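Local coordinates for protein D-alanine--D-alanine ligase (Coxiella burnetii, PDB 3TQT) that catalyses the ATP-dependent joining of two D-alanine molecules into D-alanyl-D-alanine, a building block of the peptidoglycan cell wall, at residues Val128-Gln133 against Val294-Met299. Residues are numbered along the deposited sequence; the frame is centred on the assembly and turned at random.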
loop_
_atom_site.group_PDB
_atom_site.type_symbol
_atom_site.label_atom_id
_atom_site.label_comp_id
_atom_site.label_asym_id
_atom_site.label_seq_id
_atom_site.Cartn_x
_atom_site.Cartn_y
_atom_site.Cartn_z
ATOM N N VAL A 128 9.458 11.431 2.845
ATOM C CA VAL A 128 10.214 11.220 1.626
ATOM C C VAL A 128 9.850 9.911 0.933
ATOM O O VAL A 128 9.622 8.880 1.583
ATOM C CB VAL A 128 11.706 11.251 1.916
ATOM C CG1 VAL A 128 12.510 10.748 0.700
ATOM C CG2 VAL A 128 12.111 12.664 2.327
ATOM N N GLY A 129 9.779 9.963 -0.391
ATOM C CA GLY A 129 9.699 8.744 -1.183
ATOM C C GLY A 129 8.300 8.252 -1.494
ATOM O O GLY A 129 7.324 8.990 -1.397
ATOM N N ALA A 130 8.216 6.974 -1.866
ATOM C CA ALA A 130 7.008 6.377 -2.394
ATOM C C ALA A 130 5.919 6.400 -1.350
ATOM O O ALA A 130 6.202 6.186 -0.177
ATOM C CB ALA A 130 7.297 4.941 -2.801
ATOM N N ASN A 131 4.683 6.662 -1.774
ATOM C CA ASN A 131 3.542 6.616 -0.870
ATOM C C ASN A 131 3.140 5.170 -0.560
ATOM O O ASN A 131 3.858 4.249 -0.918
ATOM C CB ASN A 131 2.356 7.433 -1.394
ATOM C CG ASN A 131 1.685 6.808 -2.612
ATOM O OD1 ASN A 131 2.098 5.762 -3.109
ATOM N ND2 ASN A 131 0.620 7.453 -3.082
ATOM N N VAL A 132 2.006 4.975 0.100
ATOM C CA VAL A 132 1.636 3.630 0.530
ATOM C C VAL A 132 1.411 2.717 -0.665
ATOM O O VAL A 132 1.941 1.612 -0.724
ATOM C CB VAL A 132 0.382 3.629 1.424
ATOM C CG1 VAL A 132 -0.127 2.197 1.621
ATOM C CG2 VAL A 132 0.700 4.287 2.764
ATOM N N GLN A 133 0.622 3.183 -1.621
ATOM C CA GLN A 133 0.308 2.367 -2.779
ATOM C C GLN A 133 1.530 2.019 -3.607
ATOM O O GLN A 133 1.690 0.887 -4.053
ATOM C CB GLN A 133 -0.707 3.063 -3.682
ATOM C CG GLN A 133 -0.863 2.358 -5.032
ATOM C CD GLN A 133 -1.252 3.314 -6.143
ATOM O OE1 GLN A 133 -0.405 3.823 -6.862
ATOM N NE2 GLN A 133 -2.542 3.574 -6.273
ATOM N N VAL A 294 4.253 3.227 -11.798
ATOM C CA VAL A 294 3.884 2.713 -10.490
ATOM C C VAL A 294 3.538 3.853 -9.536
ATOM O O VAL A 294 3.418 3.641 -8.335
ATOM C CB VAL A 294 5.011 1.856 -9.880
ATOM C CG1 VAL A 294 5.280 0.639 -10.781
ATOM C CG2 VAL A 294 6.264 2.684 -9.704
ATOM N N HIS A 295 3.407 5.056 -10.088
ATOM C CA HIS A 295 2.979 6.230 -9.319
ATOM C C HIS A 295 3.864 6.487 -8.123
ATOM O O HIS A 295 3.392 6.798 -7.023
ATOM C CB HIS A 295 1.518 6.076 -8.913
ATOM C CG HIS A 295 0.635 5.755 -10.069
ATOM N ND1 HIS A 295 -0.163 4.634 -10.116
ATOM C CD2 HIS A 295 0.462 6.389 -11.253
ATOM C CE1 HIS A 295 -0.807 4.602 -11.266
ATOM N NE2 HIS A 295 -0.434 5.652 -11.980
ATOM N N CYS A 296 5.164 6.356 -8.362
ATOM C CA CYS A 296 6.156 6.599 -7.336
ATOM C C CYS A 296 6.290 8.097 -7.059
ATOM O O CYS A 296 5.841 8.947 -7.843
ATOM C CB CYS A 296 7.505 6.023 -7.758
ATOM S SG CYS A 296 8.552 5.683 -6.369
ATOM N N SER A 297 6.891 8.404 -5.920
ATOM C CA SER A 297 7.136 9.774 -5.518
ATOM C C SER A 297 8.498 9.833 -4.904
ATOM O O SER A 297 8.952 8.857 -4.293
ATOM C CB SER A 297 6.113 10.216 -4.466
ATOM O OG SER A 297 4.863 10.445 -5.059
ATOM N N GLY A 298 9.147 10.979 -5.070
ATOM C CA GLY A 298 10.419 11.260 -4.427
ATOM C C GLY A 298 11.585 10.566 -5.101
ATOM O O GLY A 298 12.353 11.184 -5.836
ATOM N N MET A 299 11.709 9.266 -4.862
ATOM C CA MET A 299 12.866 8.526 -5.367
ATOM C C MET A 299 12.584 7.055 -5.625
ATOM O O MET A 299 11.733 6.440 -4.980
ATOM C CB MET A 299 14.004 8.623 -4.358
ATOM C CG MET A 299 13.587 8.186 -2.957
ATOM S SD MET A 299 14.983 7.964 -1.839
ATOM C CE MET A 299 16.082 7.073 -2.910
HETATM O O HOH W 1 10.715 6.075 -2.574
HETATM O O HOH W 2 4.105 7.550 -4.391
HETATM O O HOH W 3 1.191 2.160 -7.924
#
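G129 and A130 meet S297 and G298 in a buried, water-mediated loop-to-loop contact between the turn entering helix 132-139 and the link from helix 277-293 to strand 298-306. The backbones come close at the two glycines, whose CA atoms lie 4.2 Å apart. No direct backbone hydrogen bond forms here: S297 O sits 3.2 Å from G129 CA in a bent CH...O contact, and its angle to the A130 amide is poor. That amide instead donates to a water, which passes a hydrogen bond on to M299 O. A second water accepts from N131 N at 2.8 Å, donates to H295 O and also binds S297 OG. The one apolar side-chain pair is A130 CB against C296 SG, at 3.9 Å.

The second water lies where two helices end: N131 is the N-cap of helix 132-139, its OD1 accepting from S134 N, whereas H295, with phi of 56°, is the C-prime residue of a Schellman motif closing helix 277-293. The contact thus joins the N-terminal part of the ligase, V128 pairing with V102 there, to the antiparallel sheet of the ATP-grasp part, whose strand 298-306 carries the predicted magnesium ligand D303 and whose neighbouring strand 312-318 carries E316 and N318.

At the helical end, Q133 extends with CG anti to its backbone N (chi1 169°), bringing OE1 near the plane of the H295 ring at its edge. The resulting bond from H295 ND1 is long and weak, 3.4 Å with 140° at the hydrogen. A third water donates to the same OE1 and to V294 O, which also accepts from S134 OG. L143 and R218 of the second subunit pack on Q133 and H295 respectively.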